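Local coordinates for protein histone acetyltransferase, ELP3 family (Methanocaldococcus infernus, PDB 6IA8) that acetylates the wobble uridine at position 34 of tRNAs, using acetyl-CoA, S-adenosyl-L-methionine and a [4Fe-4S] cluster to form carboxymethyluridine, at residues D153-I156 with K157-D161; E265-K268 with K269-K272; R369-R372 with C373-G377. All coordinates share one frame; numbering follows the deposited sequence.

Interaction 1 of 3, residues D153-I156 with K157-D161; sequences DWFI and KRCLD. With SO4 (sulfate ion), chain F.
Trp-154 and Arg-158, one turn apart on helix 149-164, meet through the arginine's aliphatic part: CG of Arg-158 lies over one face of the indole, 3.8 Å from the centroid of the five-membered ring, a CH-pi contact. Folding brings this about, for the arginine chain bends at both chi2 and chi3, which sets CG over the indole and carries the guanidinium on toward Asp-161. The ring and guanidinium planes are 27° apart. At the edge of the indole, in its plane, NE1 of Trp-154 donates to O4 of a sulfate ion at 3.0 Å, while NZ of Lys-157 gives a longer bond, 3.2 Å, to O1 of the same ion. Another sulfate oxygen, O2, sits over a face of the Arg-158 guanidinium. Lys-157 runs extended until chi4, where a turn to -63° presents NZ to the syn lone pair of Asp-161 OD2 at 2.9 Å. NH1 of Arg-158 reaches that same oxygen from the anti side at 3.1 Å, tilted out of the carboxylate plane, and Lys-157 has a second salt bridge, to Glu-167. Elsewhere round the helix, Cys-159 SG approaches the Phe-155 ring obliquely, 3.7 Å from CE1, where the helix packs on strand 134-140 of the radical SAM domain's parallel sheet. Two cations thus share one carboxylate oxygen, which would be expected to favour an ionised Asp-161, against the nearby like charge of Glu-167, and they line, together with the indole N-H, a small anion site. The sulfate probably comes from the crystallisation liquor, so no natural ligand follows from it.

Interaction 2 of 3, residues E265-K268 with K269-K272; sequences EMDK and KMFK
The phenyl ring of Phe-271 meets the backbone carbonyl of Asp-267 one turn earlier in helix 264-276, and Asp-267 O approaches it obliquely, 3.1 Å from CD2. With CG anti to its own carbonyl carbon (chi1 -74°), the ring leans back along the helix toward this oxygen; Asp-267 O also accepts a hydrogen bond from Phe-271 N at 3.1 Å. Beyond the segment Val-318 and Ala-322 of helix 312-325 pack against the ring. The helix is the crossover of a beta-alpha-beta unit, leading from strand 250-255 to strand 284-287 of the parallel sheet in the radical SAM domain. Its buried side carries Asp-267, Met-270 and Phe-271. The flat carboxylate of Asp-267 lies alongside the Met-270 side chain, the two pointing the same way, and OD1 of Asp-267 comes 3.9 Å from the methionine CE. That methyl is brought round by the bend at chi3 (72°) at the end of an otherwise extended chain. The carboxylate itself is engaged by Ser-262, Tyr-310 and the amide of Gly-258, so the buried group, probably ionised, has several donors, tying the helix to the residues ahead of it and to Tyr-310 further on. On the exposed side Glu-265, poorly ordered, bends at chi2 and crosses Lys-269. Its carboxylate OE2 rests on the lysine's methylene groups, 3.7 Å from both CG and CE. The charged ends stop short of a salt bridge: with Lys-269 bent at chi4 (-67°), NZ of Lys-269 is 4.2 Å from OE2 of Glu-265.

Interaction 3 of 3, residues R369-R372 with C373-G377; sequences RCIR and CREVG. With SO4 (sulfate ion), chain B.
Ile-371 O is approached by two amides of the following turn: Glu-375 N at 2.9 Å and Arg-374 N at 3.2 Å, both weak bonds because their N-H groups point well aside. Arg-374 N also donates to Cys-370 O at 3.1 Å, a straighter bond (139°), so this amide is divided between two carbonyls as the short helix 371-374 ends. Glu-375 then leaves helical geometry and occupies the N-cap position of helix 376-383. Its CG stands between the backbone N and the carbonyl carbon (chi1 60°), which folds the side chain back over the turn just completed, and OE1 of Glu-375 settles 3.4 Å from CA of Arg-372. The turn lies within the N-acetyltransferase range, where Ile-371 packs on Leu-419 and Phe-422 of strand 418-427, while its backbone bonds to Val-330, just ahead of the radical SAM sheet's edge strand 331-332. The side chain of Ile-371 is about 6 Å from that of Gln-445, which probably binds acetyl-CoA, as in related enzymes. From the end of the turn the Arg-374 chain extends back to its start, beside the backbone of Arg-369, and sets one face of its guanidinium against CB of Arg-369, 3.7 Å from NE of Arg-374. The guanidinium of Arg-369 gives weak hydrogen bonds to the carbonyls of Ser-324 and Ile-325 and lies edge-on to a sulfate ion whose exact position is doubtful. Cys-373 forms a disulfide with Cys-368, while SG of Cys-370 lies 3.7 Å from SG of Cys-373, a van der Waals neighbour of that bridge.

How the interactions relate
From the N terminus the three contacts follow in series, none nesting in or crossing another, and each joins residues about one turn apart, so none closes a long loop. Interaction 1 lies on helix 149-164, which comes after strand 134-140 in the chain and, with helix 171-178, leads to strand 184-192 of the parallel sheet. Interaction 2 follows on helix 264-276 of the same radical SAM domain, its centre 40 Å away on the opposite side of the chain's centre. Interaction 3 belongs to the acetyltransferase range and approaches interaction 2 to about 9 Å between nearest atoms, without touching. Helix 312-325 packs on interaction 2 and, through the carbonyl of Ser-324, weakly meets interaction 3, where the two domains adjoin.

Interaction 1 of 3, residues D153-I156 with K157-D161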
loop_
_atom_site.group_PDB
_atom_site.type_symbol
_atom_site.label_atom_id
_atom_site.label_comp_id
_atom_site.label_asym_id
_atom_site.label_seq_id
_atom_site.Cartn_x
_atom_site.Cartn_y
_atom_site.Cartn_z
ATOM N N ASP A 153 -5.672 7.614 19.106
ATOM C CA ASP A 153 -4.399 7.541 19.816
ATOM C C ASP A 153 -4.353 6.293 20.680
ATOM O O ASP A 153 -3.362 5.554 20.678
ATOM C CB ASP A 153 -4.187 8.796 20.666
ATOM C CG ASP A 153 -3.944 10.029 19.835
ATOM O OD1 ASP A 153 -3.844 9.907 18.588
ATOM O OD2 ASP A 153 -3.839 11.112 20.433
ATOM N N TRP A 154 -5.440 6.028 21.408
ATOM C CA TRP A 154 -5.486 4.866 22.288
ATOM C C TRP A 154 -5.394 3.577 21.486
ATOM O O TRP A 154 -4.640 2.668 21.846
ATOM C CB TRP A 154 -6.773 4.913 23.127
ATOM C CG TRP A 154 -7.060 3.651 23.886
ATOM C CD1 TRP A 154 -6.566 3.297 25.113
ATOM C CD2 TRP A 154 -7.913 2.574 23.463
ATOM N NE1 TRP A 154 -7.062 2.055 25.478
ATOM C CE2 TRP A 154 -7.892 1.596 24.487
ATOM C CE3 TRP A 154 -8.701 2.349 22.322
ATOM C CZ2 TRP A 154 -8.612 0.411 24.399
ATOM C CZ3 TRP A 154 -9.422 1.177 22.240
ATOM C CH2 TRP A 154 -9.362 0.212 23.271
ATOM N N PHE A 155 -6.123 3.494 20.371
ATOM C CA PHE A 155 -6.152 2.251 19.602
ATOM C C PHE A 155 -4.767 1.903 19.075
ATOM O O PHE A 155 -4.307 0.754 19.174
ATOM C CB PHE A 155 -7.146 2.383 18.452
ATOM C CG PHE A 155 -7.462 1.087 17.780
ATOM C CD1 PHE A 155 -6.636 0.586 16.797
ATOM C CD2 PHE A 155 -8.588 0.365 18.139
ATOM C CE1 PHE A 155 -6.936 -0.612 16.171
ATOM C CE2 PHE A 155 -8.896 -0.830 17.525
ATOM C CZ PHE A 155 -8.088 -1.330 16.543
ATOM N N ILE A 156 -4.083 2.893 18.506
ATOM C CA ILE A 156 -2.748 2.642 17.979
ATOM C C ILE A 156 -1.775 2.352 19.114
ATOM O O ILE A 156 -0.907 1.474 18.997
ATOM C CB ILE A 156 -2.264 3.819 17.119
ATOM C CG1 ILE A 156 -3.164 3.982 15.881
ATOM C CG2 ILE A 156 -0.802 3.590 16.734
ATOM C CD1 ILE A 156 -3.277 2.791 14.996
ATOM N N LYS A 157 -1.898 3.089 20.220
ATOM C CA LYS A 157 -1.060 2.847 21.389
ATOM C C LYS A 157 -1.135 1.389 21.812
ATOM O O LYS A 157 -0.112 0.747 22.081
ATOM C CB LYS A 157 -1.496 3.755 22.539
ATOM C CG LYS A 157 -0.765 3.495 23.826
ATOM C CD LYS A 157 -1.337 4.382 24.980
ATOM C CE LYS A 157 -0.844 3.921 26.308
ATOM N NZ LYS A 157 -1.295 2.547 26.654
ATOM N N ARG A 158 -2.353 0.851 21.886
ATOM C CA ARG A 158 -2.536 -0.502 22.394
ATOM C C ARG A 158 -2.028 -1.549 21.411
ATOM O O ARG A 158 -1.585 -2.632 21.827
ATOM C CB ARG A 158 -4.018 -0.738 22.716
ATOM C CG ARG A 158 -4.546 0.070 23.889
ATOM C CD ARG A 158 -3.807 -0.309 25.188
ATOM N NE ARG A 158 -4.175 -1.659 25.629
ATOM C CZ ARG A 158 -3.456 -2.413 26.449
ATOM N NH1 ARG A 158 -2.298 -1.973 26.902
ATOM N NH2 ARG A 158 -3.895 -3.611 26.795
ATOM N N CYS A 159 -2.149 -1.291 20.110
ATOM C CA CYS A 159 -1.520 -2.192 19.151
ATOM C C CYS A 159 -0.011 -2.239 19.357
ATOM O O CYS A 159 0.609 -3.314 19.304
ATOM C CB CYS A 159 -1.855 -1.753 17.723
ATOM S SG CYS A 159 -3.602 -1.871 17.268
ATOM N N LEU A 160 0.601 -1.074 19.551
ATOM C CA LEU A 160 2.030 -1.025 19.814
ATOM C C LEU A 160 2.371 -1.666 21.151
ATOM O O LEU A 160 3.436 -2.285 21.276
ATOM C CB LEU A 160 2.529 0.416 19.772
ATOM C CG LEU A 160 2.415 1.098 18.412
ATOM C CD1 LEU A 160 2.773 2.560 18.541
ATOM C CD2 LEU A 160 3.306 0.400 17.413
ATOM N N ASP A 161 1.504 -1.496 22.164
ATOM C CA ASP A 161 1.716 -2.170 23.443
ATOM C C ASP A 161 1.834 -3.673 23.234
ATOM O O ASP A 161 2.665 -4.328 23.869
ATOM C CB ASP A 161 0.578 -1.860 24.433
ATOM C CG ASP A 161 0.606 -0.429 24.945
ATOM O OD1 ASP A 161 1.650 0.254 24.837
ATOM O OD2 ASP A 161 -0.424 0.023 25.483
HETATM S S SO4 F . -4.638 1.579 28.769
HETATM O O1 SO4 F . -4.093 2.805 28.184
HETATM O O2 SO4 F . -3.725 0.470 28.502
HETATM O O3 SO4 F . -4.786 1.756 30.209
HETATM O O4 SO4 F . -5.949 1.264 28.190
#

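Interaction 2 of 3, residues E265-K268 with K269-K272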
loop_
_atom_site.group_PDB
_atom_site.type_symbol
_atom_site.label_atom_id
_atom_site.label_comp_id
_atom_site.label_asym_id
_atom_site.label_seq_id
_atom_site.Cartn_x
_atom_site.Cartn_y
_atom_site.Cartn_z
ATOM N N GLU A 265 -15.780 -1.628 -21.015
ATOM C CA GLU A 265 -14.984 -0.571 -21.625
ATOM C C GLU A 265 -14.804 0.606 -20.677
ATOM O O GLU A 265 -13.729 1.207 -20.633
ATOM C CB GLU A 265 -15.630 -0.105 -22.926
ATOM C CG GLU A 265 -14.778 0.896 -23.694
ATOM C CD GLU A 265 -13.405 0.350 -24.051
ATOM O OE1 GLU A 265 -13.300 -0.854 -24.362
ATOM O OE2 GLU A 265 -12.426 1.122 -24.013
ATOM N N MET A 266 -15.845 0.971 -19.931
ATOM C CA MET A 266 -15.707 2.033 -18.941
ATOM C C MET A 266 -14.671 1.672 -17.876
ATOM O O MET A 266 -13.877 2.525 -17.456
ATOM C CB MET A 266 -17.066 2.312 -18.294
ATOM C CG MET A 266 -17.112 3.597 -17.482
ATOM S SD MET A 266 -18.774 4.099 -16.942
ATOM C CE MET A 266 -19.692 3.799 -18.424
ATOM N N ASP A 267 -14.710 0.430 -17.377
ATOM C CA ASP A 267 -13.714 0.003 -16.398
ATOM C C ASP A 267 -12.300 0.049 -16.973
ATOM O O ASP A 267 -11.367 0.490 -16.296
ATOM C CB ASP A 267 -14.035 -1.404 -15.897
ATOM C CG ASP A 267 -15.183 -1.425 -14.893
ATOM O OD1 ASP A 267 -15.509 -0.384 -14.242
ATOM O OD2 ASP A 267 -15.728 -2.516 -14.702
ATOM N N LYS A 268 -12.109 -0.462 -18.191
ATOM C CA LYS A 268 -10.794 -0.404 -18.825
ATOM C C LYS A 268 -10.291 1.033 -18.925
ATOM O O LYS A 268 -9.112 1.308 -18.659
ATOM C CB LYS A 268 -10.861 -1.048 -20.207
ATOM C CG LYS A 268 -10.990 -2.570 -20.169
ATOM C CD LYS A 268 -11.014 -3.150 -21.573
ATOM C CE LYS A 268 -11.061 -4.679 -21.536
ATOM N NZ LYS A 268 -11.177 -5.273 -22.907
ATOM N N LYS A 269 -11.161 1.963 -19.325
ATOM C CA LYS A 269 -10.744 3.357 -19.430
ATOM C C LYS A 269 -10.377 3.923 -18.074
ATOM O O LYS A 269 -9.426 4.712 -17.967
ATOM C CB LYS A 269 -11.848 4.191 -20.083
ATOM C CG LYS A 269 -11.994 3.908 -21.586
ATOM C CD LYS A 269 -12.988 4.847 -22.249
ATOM C CE LYS A 269 -12.911 4.758 -23.769
ATOM N NZ LYS A 269 -11.622 5.284 -24.301
ATOM N N MET A 270 -11.089 3.510 -17.021
ATOM C CA MET A 270 -10.741 3.972 -15.684
ATOM C C MET A 270 -9.300 3.586 -15.326
ATOM O O MET A 270 -8.531 4.387 -14.767
ATOM C CB MET A 270 -11.722 3.391 -14.660
ATOM C CG MET A 270 -11.215 3.499 -13.230
ATOM S SD MET A 270 -12.499 3.192 -11.965
ATOM C CE MET A 270 -12.763 1.443 -12.091
ATOM N N PHE A 271 -8.943 2.323 -15.549
ATOM C CA PHE A 271 -7.580 1.922 -15.213
ATOM C C PHE A 271 -6.543 2.675 -16.039
ATOM O O PHE A 271 -5.473 3.050 -15.518
ATOM C CB PHE A 271 -7.437 0.412 -15.355
ATOM C CG PHE A 271 -8.113 -0.335 -14.215
ATOM C CD1 PHE A 271 -7.549 -0.363 -12.951
ATOM C CD2 PHE A 271 -9.315 -0.982 -14.423
ATOM C CE1 PHE A 271 -8.184 -1.020 -11.910
ATOM C CE2 PHE A 271 -9.974 -1.630 -13.385
ATOM C CZ PHE A 271 -9.407 -1.662 -12.133
ATOM N N LYS A 272 -6.806 2.861 -17.333
ATOM C CA LYS A 272 -5.867 3.626 -18.145
ATOM C C LYS A 272 -5.709 5.031 -17.568
ATOM O O LYS A 272 -4.590 5.558 -17.438
ATOM C CB LYS A 272 -6.336 3.663 -19.608
ATOM C CG LYS A 272 -5.441 4.449 -20.529
ATOM C CD LYS A 272 -5.852 4.273 -21.992
ATOM C CE LYS A 272 -5.050 5.187 -22.924
ATOM N NZ LYS A 272 -5.462 5.033 -24.346
#

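Interaction 3 of 3, residues R369-R372 with C373-G377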
loop_
_atom_site.group_PDB
_atom_site.type_symbol
_atom_site.label_atom_id
_atom_site.label_comp_id
_atom_site.label_asym_id
_atom_site.label_seq_id
_atom_site.Cartn_x
_atom_site.Cartn_y
_atom_site.Cartn_z
ATOM N N ARG A 369 4.242 -6.024 -15.797
ATOM C CA ARG A 369 5.541 -5.488 -15.384
ATOM C C ARG A 369 5.498 -4.734 -14.047
ATOM O O ARG A 369 6.494 -4.091 -13.656
ATOM C CB ARG A 369 6.097 -4.592 -16.492
ATOM C CG ARG A 369 5.263 -3.348 -16.709
ATOM C CD ARG A 369 5.655 -2.565 -17.973
ATOM N NE ARG A 369 4.880 -1.335 -18.018
ATOM C CZ ARG A 369 3.560 -1.303 -18.150
ATOM N NH1 ARG A 369 2.879 -2.424 -18.363
ATOM N NH2 ARG A 369 2.935 -0.139 -18.225
ATOM N N CYS A 370 4.408 -4.852 -13.301
ATOM C CA CYS A 370 4.272 -4.098 -12.062
ATOM C C CYS A 370 5.088 -4.750 -10.941
ATOM O O CYS A 370 5.671 -5.815 -11.101
ATOM C CB CYS A 370 2.804 -3.984 -11.662
ATOM S SG CYS A 370 2.139 -5.493 -11.027
ATOM N N ILE A 371 5.143 -4.076 -9.798
ATOM C CA ILE A 371 6.082 -4.446 -8.741
ATOM C C ILE A 371 5.833 -5.869 -8.273
ATOM O O ILE A 371 6.763 -6.661 -8.113
ATOM C CB ILE A 371 5.963 -3.456 -7.575
ATOM C CG1 ILE A 371 6.533 -2.074 -7.972
ATOM C CG2 ILE A 371 6.709 -3.990 -6.339
ATOM C CD1 ILE A 371 6.185 -0.974 -6.995
ATOM N N ARG A 372 4.571 -6.223 -8.048
ATOM C CA ARG A 372 4.287 -7.571 -7.546
ATOM C C ARG A 372 4.726 -8.651 -8.537
ATOM O O ARG A 372 5.226 -9.718 -8.141
ATOM C CB ARG A 372 2.792 -7.736 -7.234
ATOM C CG ARG A 372 2.462 -9.123 -6.689
ATOM C CD ARG A 372 0.976 -9.346 -6.404
ATOM N NE ARG A 372 0.703 -10.761 -6.150
ATOM C CZ ARG A 372 1.023 -11.395 -5.026
ATOM N NH1 ARG A 372 1.627 -10.743 -4.045
ATOM N NH2 ARG A 372 0.744 -12.684 -4.885
ATOM N N CYS A 373 4.521 -8.415 -9.834
ATOM C CA CYS A 373 4.864 -9.440 -10.808
ATOM C C CYS A 373 6.377 -9.597 -10.968
ATOM O O CYS A 373 6.855 -10.663 -11.363
ATOM C CB CYS A 373 4.235 -9.113 -12.165
ATOM S SG CYS A 373 2.412 -9.025 -12.244
ATOM N N ARG A 374 7.150 -8.556 -10.703
ATOM C CA ARG A 374 8.592 -8.614 -10.935
ATOM C C ARG A 374 9.435 -8.762 -9.655
ATOM O O ARG A 374 10.663 -8.946 -9.738
ATOM C CB ARG A 374 9.029 -7.354 -11.708
ATOM C CG ARG A 374 8.567 -7.264 -13.163
ATOM C CD ARG A 374 9.341 -6.156 -13.917
ATOM N NE ARG A 374 9.202 -6.238 -15.373
ATOM C CZ ARG A 374 9.710 -5.354 -16.229
ATOM N NH1 ARG A 374 9.524 -5.510 -17.532
ATOM N NH2 ARG A 374 10.397 -4.315 -15.784
ATOM N N GLU A 375 8.837 -8.667 -8.472
ATOM C CA GLU A 375 9.652 -8.644 -7.264
ATOM C C GLU A 375 10.340 -9.991 -7.086
ATOM O O GLU A 375 9.793 -11.032 -7.450
ATOM C CB GLU A 375 8.809 -8.303 -6.042
ATOM C CG GLU A 375 7.682 -9.251 -5.760
ATOM C CD GLU A 375 6.862 -8.790 -4.561
ATOM O OE1 GLU A 375 6.166 -7.763 -4.674
ATOM O OE2 GLU A 375 6.948 -9.441 -3.503
ATOM N N VAL A 376 11.561 -9.952 -6.534
ATOM C CA VAL A 376 12.470 -11.103 -6.560
ATOM C C VAL A 376 11.804 -12.350 -5.968
ATOM O O VAL A 376 11.919 -13.454 -6.513
ATOM C CB VAL A 376 13.774 -10.753 -5.813
ATOM C CG1 VAL A 376 13.447 -10.129 -4.468
ATOM C CG2 VAL A 376 14.651 -12.023 -5.619
ATOM N N GLY A 377 11.093 -12.193 -4.850
ATOM C CA GLY A 377 10.487 -13.344 -4.185
ATOM C C GLY A 377 9.389 -13.996 -5.002
ATOM O O GLY A 377 9.267 -15.228 -5.044
HETATM S S SO4 B . 5.967 1.998 -17.364
HETATM O O1 SO4 B . 7.236 2.091 -18.088
HETATM O O2 SO4 B . 6.229 2.163 -15.935
HETATM O O3 SO4 B . 5.386 0.703 -17.569
HETATM O O4 SO4 B . 5.026 2.995 -17.864
#